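Local coordinates for GCN5-related N-acetyltransferase (Streptococcus suis, PDB 3G3S), which probably transfers an acetyl group from acetyl-CoA to an amine, as other GCN5-related N-acetyltransferases do, although its own substrate is not established, at residues S42-Y47 with K66-K71; N72-P77 with Y243-W248; F108-L113 with L208-L213. All coordinates share one frame; numbering follows the deposited sequence. Where two conformers were deposited one is given.

Contact 1. Residues S42-Y47 with K66-K71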
# COMPACT_ATOMS: atom_id res chain seq x y z
N SER A 42 7.96 -20.91 -3.04
CA SER A 42 7.69 -20.65 -4.43
C SER A 42 6.44 -19.78 -4.50
O SER A 42 5.52 -19.98 -3.76
CB SER A 42 7.49 -21.98 -5.18
OG SER A 42 8.64 -22.82 -5.02
N ALA A 43 6.43 -18.79 -5.38
CA ALA A 43 5.28 -17.92 -5.51
C ALA A 43 5.03 -17.46 -6.97
O ALA A 43 5.92 -17.48 -7.83
CB ALA A 43 5.42 -16.69 -4.57
N LEU A 44 3.79 -17.05 -7.19
CA LEU A 44 3.28 -16.61 -8.46
C LEU A 44 2.48 -15.33 -8.25
O LEU A 44 1.56 -15.29 -7.44
CB LEU A 44 2.33 -17.66 -9.06
CG LEU A 44 1.50 -17.27 -10.29
CD1 LEU A 44 2.36 -17.03 -11.55
CD2 LEU A 44 0.46 -18.36 -10.57
N ALA A 45 2.90 -14.27 -8.92
CA ALA A 45 2.12 -13.06 -8.97
C ALA A 45 1.37 -13.16 -10.30
O ALA A 45 1.96 -13.12 -11.40
CB ALA A 45 3.03 -11.81 -8.89
N LEU A 46 0.05 -13.29 -10.23
CA LEU A 46 -0.79 -13.47 -11.40
C LEU A 46 -1.72 -12.30 -11.57
O LEU A 46 -2.49 -11.97 -10.66
CB LEU A 46 -1.59 -14.76 -11.25
CG LEU A 46 -2.54 -15.16 -12.37
CD1 LEU A 46 -1.80 -15.46 -13.64
CD2 LEU A 46 -3.42 -16.37 -11.92
N TYR A 47 -1.62 -11.65 -12.72
CA TYR A 47 -2.39 -10.46 -13.00
C TYR A 47 -2.98 -10.54 -14.35
O TYR A 47 -2.33 -11.00 -15.27
CB TYR A 47 -1.49 -9.24 -12.96
CG TYR A 47 -2.22 -7.96 -13.32
CD1 TYR A 47 -2.83 -7.21 -12.34
CD2 TYR A 47 -2.28 -7.50 -14.64
CE1 TYR A 47 -3.50 -6.02 -12.67
CE2 TYR A 47 -2.98 -6.32 -14.97
CZ TYR A 47 -3.57 -5.59 -13.97
OH TYR A 47 -4.21 -4.40 -14.25
N LYS A 66 0.97 -24.73 -13.47
CA LYS A 66 -0.35 -25.24 -13.84
C LYS A 66 -1.45 -24.19 -13.76
O LYS A 66 -2.35 -24.17 -14.61
CB LYS A 66 -0.73 -26.43 -12.98
CG LYS A 66 0.12 -27.63 -13.29
CD LYS A 66 -0.29 -28.84 -12.47
CE LYS A 66 0.54 -30.06 -12.86
NZ LYS A 66 -0.08 -31.32 -12.33
N ILE A 67 -1.35 -23.31 -12.76
CA ILE A 67 -2.31 -22.24 -12.57
C ILE A 67 -2.29 -21.31 -13.79
O ILE A 67 -3.30 -20.68 -14.11
CB ILE A 67 -1.98 -21.39 -11.30
CG1 ILE A 67 -2.04 -22.21 -10.03
CG2 ILE A 67 -2.93 -20.21 -11.16
CD1 ILE A 67 -1.60 -21.45 -8.81
N CYS A 68 -1.16 -21.21 -14.46
CA CYS A 68 -1.03 -20.37 -15.63
C CYS A 68 -1.53 -20.99 -16.92
O CYS A 68 -1.67 -20.30 -17.91
CB CYS A 68 0.43 -19.98 -15.82
SG CYS A 68 1.11 -19.12 -14.41
N GLU A 69 -1.78 -22.30 -16.91
CA GLU A 69 -2.17 -23.00 -18.13
C GLU A 69 -3.54 -22.58 -18.61
O GLU A 69 -4.41 -22.28 -17.80
CB GLU A 69 -2.15 -24.50 -17.91
CG GLU A 69 -0.79 -25.06 -17.74
CD GLU A 69 -0.80 -26.54 -17.39
OE1 GLU A 69 -1.87 -27.13 -17.47
OE2 GLU A 69 0.25 -27.09 -17.01
N GLY A 70 -3.72 -22.57 -19.92
CA GLY A 70 -4.99 -22.21 -20.51
C GLY A 70 -5.36 -20.73 -20.45
O GLY A 70 -6.54 -20.38 -20.55
N LYS A 71 -4.35 -19.88 -20.26
CA LYS A 71 -4.56 -18.44 -20.22
C LYS A 71 -3.71 -17.74 -21.27
O LYS A 71 -2.64 -18.21 -21.63
CB LYS A 71 -4.20 -17.88 -18.85
CG LYS A 71 -5.07 -18.37 -17.74
CD LYS A 71 -4.59 -17.78 -16.42
CE LYS A 71 -5.55 -18.05 -15.33
NZ LYS A 71 -5.73 -19.51 -15.08
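I67 and C68 of helix 62-68 rest against L44 and L46 of strand 42-48, a helix packed against one face of the large mixed sheet of this GNAT protein. The two leucines alternate with A43 and A45, so they project from one face of the strand, whereas the alanines meet helices 2-13 and 19-26 on the other. At I67 the gamma branch CG2 is the probe. It lies anti to the backbone N (chi1, set by CG1, is -62°) and reaches both leucines: L44 CD2 is 3.9 Å from I67 CG2, and L46 CD2 stands at the same distance from it. The I67 and L44 side chains run antiparallel, overlapping along their flanks, and Y33 of strand 31-34 also touches the I67 side chain. At C68 the thiol takes over, with C68 SG 3.8 Å from L44 CD1; of these two residues, L44 CD1 meets only the sulfur, while CD2 meets both. The backbone of C68 looks another way, its carbonyl O accepting from W248 NE1. A type II beta turn follows from C68 to K71, and G70, with phi 73°, takes its third position, where this turn needs a positive phi that glycine adopts readily. K71 then folds back towards the helix. Its chain is extended as far as CE, which comes within 4.4 Å of L46 CD2, and bends at the last torsion (chi4 61°). That bend delivers the ammonium to the carbonyl of I67, K71 NZ donating to I67 O at 2.9 Å, nearly along the C=O axis.

Contact 2. Residues N72-P77 with Y243-W248. With EDO (1,2-ethanediol), chain H.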
# COMPACT_ATOMS: atom_id res chain seq x y z
N ASN A 72 -4.20 -16.61 -21.75
CA ASN A 72 -3.46 -15.78 -22.68
C ASN A 72 -2.41 -15.05 -21.83
O ASN A 72 -2.61 -13.89 -21.46
CB ASN A 72 -4.41 -14.82 -23.36
CG ASN A 72 -3.72 -13.90 -24.32
OD1 ASN A 72 -2.64 -14.22 -24.84
ND2 ASN A 72 -4.34 -12.72 -24.58
N ILE A 73 -1.31 -15.73 -21.54
CA ILE A 73 -0.34 -15.29 -20.50
C ILE A 73 1.10 -15.19 -20.90
O ILE A 73 1.57 -15.97 -21.74
CB ILE A 73 -0.43 -16.30 -19.28
CG1 ILE A 73 0.30 -15.77 -18.05
CG2 ILE A 73 0.13 -17.65 -19.65
CD1 ILE A 73 -0.19 -16.33 -16.75
N ILE A 74 1.78 -14.16 -20.37
CA ILE A 74 3.24 -14.05 -20.48
C ILE A 74 3.81 -14.54 -19.12
O ILE A 74 3.49 -13.98 -18.06
CB ILE A 74 3.76 -12.60 -20.83
CG1 ILE A 74 3.16 -12.12 -22.19
CG2 ILE A 74 5.31 -12.56 -20.83
CD1 ILE A 74 3.50 -10.63 -22.55
N LEU A 75 4.59 -15.64 -19.17
CA LEU A 75 5.26 -16.20 -18.01
C LEU A 75 6.62 -15.53 -17.87
O LEU A 75 7.41 -15.52 -18.83
CB LEU A 75 5.52 -17.69 -18.18
CG LEU A 75 4.32 -18.57 -18.43
CD1 LEU A 75 4.77 -20.02 -18.50
CD2 LEU A 75 3.33 -18.37 -17.33
N VAL A 76 6.91 -15.00 -16.69
CA VAL A 76 8.18 -14.34 -16.46
C VAL A 76 8.93 -15.03 -15.31
O VAL A 76 8.62 -14.81 -14.16
CB VAL A 76 8.03 -12.84 -16.18
CG1 VAL A 76 9.46 -12.22 -16.05
CG2 VAL A 76 7.18 -12.12 -17.26
N PRO A 77 9.95 -15.84 -15.63
CA PRO A 77 10.73 -16.51 -14.61
C PRO A 77 11.70 -15.59 -13.87
O PRO A 77 12.43 -14.82 -14.51
CB PRO A 77 11.56 -17.51 -15.40
CG PRO A 77 11.68 -16.98 -16.74
CD PRO A 77 10.43 -16.17 -16.99
N TYR A 243 15.28 -9.49 -20.68
CA TYR A 243 14.96 -10.58 -19.77
C TYR A 243 14.14 -11.67 -20.47
O TYR A 243 13.50 -11.42 -21.49
CB TYR A 243 14.27 -10.04 -18.52
CG TYR A 243 12.86 -9.53 -18.67
CD1 TYR A 243 11.79 -10.39 -18.63
CD2 TYR A 243 12.57 -8.17 -18.73
CE1 TYR A 243 10.52 -9.93 -18.73
CE2 TYR A 243 11.26 -7.71 -18.82
CZ TYR A 243 10.25 -8.62 -18.82
OH TYR A 243 8.94 -8.24 -18.88
N GLN A 244 14.19 -12.88 -19.92
CA GLN A 244 13.48 -14.03 -20.47
C GLN A 244 11.97 -14.04 -20.19
O GLN A 244 11.53 -13.79 -19.07
CB GLN A 244 14.04 -15.35 -19.92
CG GLN A 244 15.53 -15.62 -20.25
CD GLN A 244 16.00 -17.02 -19.87
OE1 GLN A 244 15.19 -17.90 -19.53
NE2 GLN A 244 17.32 -17.25 -19.95
N ALA A 245 11.20 -14.40 -21.21
CA ALA A 245 9.75 -14.53 -21.09
C ALA A 245 9.30 -15.70 -21.95
O ALA A 245 10.03 -16.11 -22.89
CB ALA A 245 9.02 -13.21 -21.51
N TYR A 246 8.13 -16.22 -21.60
CA TYR A 246 7.49 -17.33 -22.31
C TYR A 246 5.99 -17.10 -22.49
O TYR A 246 5.36 -16.46 -21.67
CB TYR A 246 7.66 -18.65 -21.53
CG TYR A 246 9.08 -19.14 -21.37
CD1 TYR A 246 9.87 -18.72 -20.29
CD2 TYR A 246 9.63 -20.04 -22.26
CE1 TYR A 246 11.15 -19.19 -20.12
CE2 TYR A 246 10.91 -20.50 -22.10
CZ TYR A 246 11.68 -20.06 -21.05
OH TYR A 246 12.96 -20.52 -20.94
N GLU A 247 5.46 -17.65 -23.58
CA GLU A 247 4.03 -17.72 -23.87
C GLU A 247 3.72 -19.13 -24.28
O GLU A 247 4.61 -19.84 -24.75
CB GLU A 247 3.69 -16.92 -25.09
CG GLU A 247 3.54 -15.46 -24.87
CD GLU A 247 3.55 -14.72 -26.18
OE1 GLU A 247 3.68 -15.40 -27.24
OE2 GLU A 247 3.47 -13.47 -26.15
N TRP A 248 2.46 -19.50 -24.19
CA TRP A 248 2.04 -20.81 -24.67
C TRP A 248 2.03 -20.73 -26.20
O TRP A 248 1.77 -19.67 -26.77
CB TRP A 248 0.67 -21.19 -24.17
CG TRP A 248 0.48 -21.20 -22.68
CD1 TRP A 248 -0.49 -20.57 -22.00
CD2 TRP A 248 1.29 -21.86 -21.69
NE1 TRP A 248 -0.37 -20.80 -20.66
CE2 TRP A 248 0.73 -21.58 -20.44
CE3 TRP A 248 2.44 -22.68 -21.75
CZ2 TRP A 248 1.24 -22.08 -19.27
CZ3 TRP A 248 2.96 -23.17 -20.58
CH2 TRP A 248 2.36 -22.88 -19.36
C1 EDO H . 15.28 -15.80 -16.08
O1 EDO H . 15.61 -14.75 -15.18
C2 EDO H . 16.58 -16.45 -16.53
O2 EDO H . 17.28 -15.48 -17.31
O HOH W 1 0.40 -17.50 -23.52
O HOH W 2 12.89 -13.31 -16.71
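E247 sends its side chain along the flank of I74, across two antiparallel strands of the sheet. From E247 CB, 4.1 Å from I73 O, the chain continues to E247 CG, which is closer to that carbonyl (3.7 Å to I73 O). Beyond CG it stays extended (chi2 165°), carrying the carboxylate past I74: E247 OE2 is 4.2 Å from I74 CG1, while OE1 forms a salt bridge with R95. The backbones are joined at L75 and Y246, a hydrogen-bonded pair: L75 N donates to Y246 O at 2.7 Å, and Y246 N donates to L75 O at 2.9 Å. On the opposite face, L75 CD1, in one of two deposited conformers, makes a CH-pi contact over the W248 six-membered ring, 4.3 Å from its centroid. Towards W248 a water bridges the strands, donating to I73 O and accepting from W248 N. Strand 73-77 sits between strand 52-58, its parallel neighbour, and strand 239-248, beyond which runs strand 94-102; helix 80-90 packs on P77 and Y246.

Contact 3. Residues F108-L113 with L208-L213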
# COMPACT_ATOMS: atom_id res chain seq x y z
N PHE A 108 12.19 12.58 -17.59
CA PHE A 108 11.45 12.93 -18.81
C PHE A 108 11.69 14.38 -19.22
O PHE A 108 11.83 15.24 -18.38
CB PHE A 108 9.95 12.75 -18.60
CG PHE A 108 9.56 11.32 -18.39
CD1 PHE A 108 9.61 10.43 -19.45
CD2 PHE A 108 9.15 10.86 -17.15
CE1 PHE A 108 9.25 9.11 -19.28
CE2 PHE A 108 8.79 9.53 -16.97
CZ PHE A 108 8.85 8.67 -18.03
N ASP A 109 11.71 14.62 -20.53
CA ASP A 109 11.90 15.95 -21.09
C ASP A 109 10.50 16.38 -21.43
O ASP A 109 9.97 16.00 -22.45
CB ASP A 109 12.80 15.85 -22.31
CG ASP A 109 13.03 17.17 -23.01
OD1 ASP A 109 12.29 18.14 -22.75
OD2 ASP A 109 13.94 17.19 -23.87
N LEU A 110 9.89 17.15 -20.54
CA LEU A 110 8.52 17.57 -20.74
C LEU A 110 8.31 18.37 -22.03
O LEU A 110 7.23 18.31 -22.63
CB LEU A 110 8.05 18.44 -19.58
CG LEU A 110 8.13 17.94 -18.13
CD1 LEU A 110 7.51 18.99 -17.20
CD2 LEU A 110 7.45 16.59 -17.95
N GLY A 111 9.32 19.15 -22.42
CA GLY A 111 9.22 19.97 -23.65
C GLY A 111 9.11 19.08 -24.87
O GLY A 111 8.27 19.29 -25.74
N HIS A 112 9.99 18.10 -24.90
CA HIS A 112 10.05 17.09 -25.93
C HIS A 112 8.75 16.31 -26.03
O HIS A 112 8.23 16.09 -27.12
CB HIS A 112 11.24 16.19 -25.60
CG HIS A 112 11.26 14.87 -26.30
ND1 HIS A 112 11.29 14.74 -27.67
CD2 HIS A 112 11.36 13.61 -25.80
CE1 HIS A 112 11.35 13.46 -27.99
NE2 HIS A 112 11.40 12.75 -26.87
N LEU A 113 8.22 15.90 -24.89
CA LEU A 113 6.99 15.11 -24.88
C LEU A 113 5.84 15.92 -25.42
O LEU A 113 5.02 15.41 -26.19
CB LEU A 113 6.66 14.61 -23.47
CG LEU A 113 7.64 13.59 -22.90
CD1 LEU A 113 7.31 13.37 -21.46
CD2 LEU A 113 7.64 12.26 -23.70
N LEU A 208 0.05 10.42 -22.42
CA LEU A 208 -0.20 9.65 -21.21
C LEU A 208 0.87 9.93 -20.14
O LEU A 208 0.53 10.15 -18.98
CB LEU A 208 -0.23 8.15 -21.53
CG LEU A 208 -0.47 7.20 -20.34
CD1 LEU A 208 -1.73 7.58 -19.59
CD2 LEU A 208 -0.50 5.75 -20.79
N ILE A 209 2.14 9.91 -20.55
CA ILE A 209 3.28 10.19 -19.65
C ILE A 209 3.04 11.54 -19.01
O ILE A 209 3.05 11.68 -17.81
CB ILE A 209 4.63 10.15 -20.41
CG1 ILE A 209 4.95 8.70 -20.82
CG2 ILE A 209 5.80 10.76 -19.55
CD1 ILE A 209 6.10 8.51 -21.81
N LEU A 210 2.77 12.56 -19.84
CA LEU A 210 2.50 13.91 -19.34
C LEU A 210 1.32 13.95 -18.36
O LEU A 210 1.37 14.64 -17.33
CB LEU A 210 2.25 14.87 -20.50
CG LEU A 210 3.48 15.29 -21.30
CD1 LEU A 210 3.05 16.01 -22.58
CD2 LEU A 210 4.40 16.20 -20.46
N ALA A 211 0.26 13.20 -18.67
CA ALA A 211 -0.89 13.09 -17.79
C ALA A 211 -0.49 12.47 -16.44
O ALA A 211 -0.97 12.90 -15.37
CB ALA A 211 -1.98 12.25 -18.45
N CYS A 212 0.36 11.45 -16.49
CA CYS A 212 0.87 10.79 -15.30
C CYS A 212 1.68 11.71 -14.44
O CYS A 212 1.40 11.88 -13.26
CB CYS A 212 1.72 9.59 -15.67
SG CYS A 212 0.66 8.18 -16.13
N LEU A 213 2.69 12.32 -15.05
CA LEU A 213 3.55 13.24 -14.35
C LEU A 213 2.74 14.36 -13.69
O LEU A 213 2.97 14.72 -12.54
CB LEU A 213 4.61 13.80 -15.30
CG LEU A 213 5.63 12.83 -15.91
CD1 LEU A 213 6.59 13.62 -16.74
CD2 LEU A 213 6.41 11.98 -14.89
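L210, L113 and I209 bury the most surface here, as helix 200-214 meets the first turn of helix 110-118. The L113 and L210 side chains overlap flank to flank, running in opposing directions, with L113 CB 3.9 Å from L210 CG. Further along the same side chain, L113 CD1 comes within 3.6 Å of I209 CG2, the two side chains crossing nearly at right angles. That CG2 of I209 is shared: it also sits over the centre of the F108 ring, 3.7 Å from the centroid and only 8° off the ring normal, a well-centred CH-pi contact. With chi1 at -70°, CG2 is the branch turned opposite the I209 backbone N, which brings it to the ring. Helix 200-214 comes after strand 184-191; in the GNAT fold the helix at this place follows the loop that binds the pyrophosphate of acetyl-CoA, and this one probably does likewise. The opposing helix starts with D109 as N-cap, its OD1 accepting from H112 N at 3.1 Å from above the carboxylate plane. F108, just before the cap, meets L213 CD2 obliquely and has the ring of Y237 edge-to-face. The 3.3 Å between L110 CD2 and L213 CD1 is shorter than usual for two methyl carbons and is doubtful.

Overall arrangement
Contacts 1 and 2 are neighbours, their centres 10 Å apart, and follow one another along the chain: helix 62-68 leads into strand 73-77. They touch directly, L46 CD1 packing on I73 CD1 at 3.6 Å, and both reach the same mixed sheet. Contact 2 pairs strand 73-77 with the C-terminal strand 239-248, thereby fastening the N-terminal strands to the rest of the sheet and closing a loop of 165 residues. Contact 3 is nested inside that loop but lies on the opposite side of the chain's centre, about 30 Å from contact 2 and 34 Å from contact 1, centre to centre. It joins two helices, one of them the helix that probably follows the cofactor-binding loop.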